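Side-chain contact in 2''-aminoglycoside nucleotidyltransferase (Klebsiella pneumoniae, PDB 4WQK), which confers resistance to aminoglycosides such as kanamycin, gentamicin and tobramycin by adenylating their 2''-hydroxyl group in a magnesium-dependent reaction: residues D132-A137 against A170-R175. Numbering follows the deposited sequence. Where two conformers were deposited one is given.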
ATOM      1  N   ASP A 132       3.714   8.713  -0.738  1.00 16.98           N
ATOM      2  CA  ASP A 132       4.765   7.874  -1.327  1.00 19.20           C
ATOM      3  C   ASP A 132       5.182   8.341  -2.697  1.00 19.97           C
ATOM      4  O   ASP A 132       6.341   8.168  -3.099  1.00 21.58           O
ATOM      5  CB  ASP A 132       4.313   6.415  -1.413  1.00 24.02           C
ATOM      6  CG  ASP A 132       4.952   5.567  -0.340  1.00 33.40           C
ATOM      7  OD1 ASP A 132       5.840   6.087   0.377  1.00 32.20           O
ATOM      8  OD2 ASP A 132       4.550   4.401  -0.182  1.00 43.03           O
ATOM      9  N   TYR A 133       4.257   8.907  -3.477  1.00 19.52           N
ATOM     10  CA  TYR A 133       4.659   9.484  -4.745  1.00 20.42           C
ATOM     11  C   TYR A 133       5.606  10.673  -4.568  1.00 19.69           C
ATOM     12  O   TYR A 133       6.423  10.953  -5.426  1.00 21.97           O
ATOM     13  CB  TYR A 133       3.464   9.958  -5.582  1.00 19.34           C
ATOM     14  CG  TYR A 133       2.702   8.834  -6.231  1.00 18.16           C
ATOM     15  CD1 TYR A 133       3.128   8.265  -7.418  1.00 21.13           C
ATOM     16  CD2 TYR A 133       1.539   8.355  -5.648  1.00 21.40           C
ATOM     17  CE1 TYR A 133       2.396   7.202  -8.003  1.00 25.01           C
ATOM     18  CE2 TYR A 133       0.806   7.323  -6.218  1.00 25.87           C
ATOM     19  CZ  TYR A 133       1.241   6.755  -7.383  1.00 21.79           C
ATOM     20  OH  TYR A 133       0.483   5.725  -7.903  1.00 25.54           O
ATOM     21  N   PHE A 134       5.510  11.377  -3.443  1.00 20.76           N
ATOM     22  CA  PHE A 134       6.419  12.477  -3.211  1.00 20.86           C
ATOM     23  C   PHE A 134       7.857  11.979  -3.035  1.00 19.25           C
ATOM     24  O   PHE A 134       8.802  12.595  -3.547  1.00 23.19           O
ATOM     25  CB  PHE A 134       5.989  13.317  -1.992  1.00 20.92           C
ATOM     26  CG  PHE A 134       4.619  13.952  -2.141  1.00 18.01           C
ATOM     27  CD1 PHE A 134       4.066  14.217  -3.396  1.00 23.44           C
ATOM     28  CD2 PHE A 134       3.908  14.307  -0.998  1.00 18.35           C
ATOM     29  CE1 PHE A 134       2.793  14.820  -3.499  1.00 22.53           C
ATOM     30  CE2 PHE A 134       2.637  14.910  -1.105  1.00 19.65           C
ATOM     31  CZ  PHE A 134       2.110  15.178  -2.352  1.00 18.66           C
ATOM     32  N   TYR A 135       8.026  10.853  -2.337  1.00 20.03           N
ATOM     33  CA  TYR A 135       9.374  10.263  -2.277  1.00 21.94           C
ATOM     34  C   TYR A 135       9.873   9.868  -3.660  1.00 20.62           C
ATOM     35  O   TYR A 135      11.051  10.085  -3.991  1.00 23.72           O
ATOM     36  CB  TYR A 135       9.411   9.034  -1.382  1.00 22.20           C
ATOM     37  CG  TYR A 135       9.165   9.263   0.083  1.00 20.12           C
ATOM     38  CD1 TYR A 135      10.059  10.011   0.854  1.00 21.55           C
ATOM     39  CD2 TYR A 135       8.061   8.718   0.687  1.00 20.91           C
ATOM     40  CE1 TYR A 135       9.824  10.188   2.236  1.00 19.58           C
ATOM     41  CE2 TYR A 135       7.822   8.871   2.030  1.00 21.12           C
ATOM     42  CZ  TYR A 135       8.688   9.637   2.796  1.00 20.51           C
ATOM     43  OH  TYR A 135       8.439   9.793   4.163  1.00 23.63           O
ATOM     44  N   TYR A 136       8.981   9.279  -4.454  1.00 20.64           N
ATOM     45  CA  TYR A 136       9.319   8.862  -5.803  1.00 21.72           C
ATOM     46  C   TYR A 136       9.766  10.070  -6.642  1.00 23.12           C
ATOM     47  O   TYR A 136      10.729   9.973  -7.425  1.00 25.54           O
ATOM     48  CB  TYR A 136       8.107   8.117  -6.403  1.00 21.52           C
ATOM     49  CG  TYR A 136       8.355   7.535  -7.776  1.00 27.65           C
ATOM     50  CD1 TYR A 136       9.541   6.877  -8.070  1.00 26.25           C
ATOM     51  CD2 TYR A 136       7.408   7.651  -8.778  1.00 28.58           C
ATOM     52  CE1 TYR A 136       9.762   6.328  -9.329  1.00 29.74           C
ATOM     53  CE2 TYR A 136       7.625   7.117 -10.047  1.00 30.09           C
ATOM     54  CZ  TYR A 136       8.807   6.463 -10.317  1.00 28.78           C
ATOM     55  OH  TYR A 136       9.047   5.933 -11.573  1.00 28.86           O
ATOM     56  N   ALA A 137       9.120  11.225  -6.474  1.00 23.20           N
ATOM     57  CA  ALA A 137       9.499  12.412  -7.243  1.00 25.69           C
ATOM     58  C   ALA A 137      10.910  12.906  -6.892  1.00 26.26           C
ATOM     59  O   ALA A 137      11.601  13.497  -7.732  1.00 30.47           O
ATOM     60  CB  ALA A 137       8.491  13.532  -7.040  1.00 26.57           C
ATOM     61  N   ALA A 170       3.120  20.578   0.151  1.00 16.97           N
ATOM     62  CA  ALA A 170       3.812  21.633   0.860  1.00 18.50           C
ATOM     63  C   ALA A 170       4.352  21.122   2.207  1.00 18.23           C
ATOM     64  O   ALA A 170       5.443  21.473   2.629  1.00 19.22           O
ATOM     65  CB  ALA A 170       2.876  22.846   1.042  1.00 19.88           C
ATOM     66  N   ALA A 171       3.563  20.278   2.860  1.00 17.17           N
ATOM     67  CA  ALA A 171       4.003  19.708   4.134  1.00 17.26           C
ATOM     68  C   ALA A 171       5.194  18.779   3.927  1.00 16.57           C
ATOM     69  O   ALA A 171       6.110  18.788   4.750  1.00 17.42           O
ATOM     70  CB  ALA A 171       2.827  18.935   4.830  1.00 18.25           C
ATOM     71  N   PHE A 172       5.182  18.003   2.845  1.00 16.19           N
ATOM     72  CA  PHE A 172       6.314  17.150   2.504  1.00 14.97           C
ATOM     73  C   PHE A 172       7.567  18.000   2.262  1.00 16.86           C
ATOM     74  O   PHE A 172       8.653  17.707   2.792  1.00 18.67           O
ATOM     75  CB  PHE A 172       5.947  16.276   1.298  1.00 17.27           C
ATOM     76  CG  PHE A 172       7.041  15.300   0.886  1.00 16.88           C
ATOM     77  CD1 PHE A 172       8.083  15.675   0.048  1.00 18.77           C
ATOM     78  CD2 PHE A 172       6.955  13.971   1.335  1.00 17.51           C
ATOM     79  CE1 PHE A 172       9.077  14.782  -0.319  1.00 18.98           C
ATOM     80  CE2 PHE A 172       7.940  13.058   0.961  1.00 18.64           C
ATOM     81  CZ  PHE A 172       8.988  13.453   0.142  1.00 19.80           C
ATOM     82  N   ARG A 173       7.425  19.067   1.477  1.00 17.21           N
ATOM     83  CA  ARG A 173       8.581  19.923   1.231  1.00 19.78           C
ATOM     84  C   ARG A 173       9.121  20.488   2.543  1.00 20.38           C
ATOM     85  O   ARG A 173      10.341  20.578   2.734  1.00 22.07           O
ATOM     86  CB  ARG A 173       8.245  21.071   0.274  1.00 24.15           C
ATOM     87  CG  ARG A 173       7.815  20.643  -1.119  1.00 32.64           C
ATOM     88  CD  ARG A 173       8.936  20.096  -1.985  1.00 51.99           C
ATOM     89  NE  ARG A 173       8.446  19.786  -3.334  1.00 59.63           N
ATOM     90  CZ  ARG A 173       7.696  18.727  -3.645  1.00 60.91           C
ATOM     91  NH1 ARG A 173       7.309  18.541  -4.898  1.00 68.60           N
ATOM     92  NH2 ARG A 173       7.314  17.865  -2.709  1.00 61.87           N
ATOM     93  N   SER A 174       8.245  20.882   3.465  1.00 20.24           N
ATOM     94  CA  SER A 174       8.702  21.449   4.719  0.61 21.84           C
ATOM     95  C   SER A 174       9.364  20.369   5.603  1.00 21.50           C
ATOM     96  O   SER A 174      10.359  20.632   6.288  1.00 24.26           O
ATOM     97  CB  SER A 174       7.523  22.109   5.431  0.61 22.48           C
ATOM     98  OG  SER A 174       7.972  22.820   6.542  0.61 24.59           O
ATOM     99  N   ARG A 175       8.805  19.168   5.575  1.00 19.78           N
ATOM    100  CA  ARG A 175       9.351  18.056   6.336  1.00 21.40           C
ATOM    101  C   ARG A 175      10.793  17.766   5.937  1.00 22.81           C
ATOM    102  O   ARG A 175      11.632  17.567   6.804  1.00 25.96           O
ATOM    103  CB  ARG A 175       8.502  16.785   6.154  1.00 19.86           C
ATOM    104  CG  ARG A 175       9.111  15.508   6.811  1.00 19.96           C
ATOM    105  CD  ARG A 175       8.855  15.472   8.297  1.00 20.72           C
ATOM    106  NE  ARG A 175       7.447  15.087   8.392  1.00 24.80           N
ATOM    107  CZ  ARG A 175       6.982  13.861   8.123  1.00 25.17           C
ATOM    108  NH1 ARG A 175       7.788  12.851   7.778  1.00 26.34           N
ATOM    109  NH2 ARG A 175       5.687  13.641   8.253  1.00 21.53           N
TER
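The helical segments 132-137 and 170-175 approach most closely at F134 and F172, whose CA atoms lie 7.4 Å apart. F172 reaches across with CG anti to its backbone N (chi1 -178°), which carries its ring into the angle between F134 and Y135. F134 CB sits over the centre of one face of that ring, 3.4 Å from the centroid and almost on the ring normal, a CH-pi contact. Beyond CB, the F134 ring turns its edge toward the F172 face in an offset edge-to-face pair, planes at 63°, while its CD2 comes within 3.6 Å of F172 CB, the two side chains running antiparallel alongside one another. The three rings form an aromatic cluster joining helices 126-139 and 162-176 of the C-terminal domain; kanamycin binds in the cleft between this domain and the N-terminal one. In its second, T-shaped pairing F172 is the edge: CE2 lies 3.7 Å from Y135 CE1, over one face of the tyrosine toward its rim, with the planes at 76°. Y135 OH is hydrogen-bonded to both Y176 OH and W131 NE1, the indole N-H being the donor in the latter; these bonds fix the hydroxyl end of Y135, whose side chain is about 7 Å from that of A101, a kanamycin-binding residue.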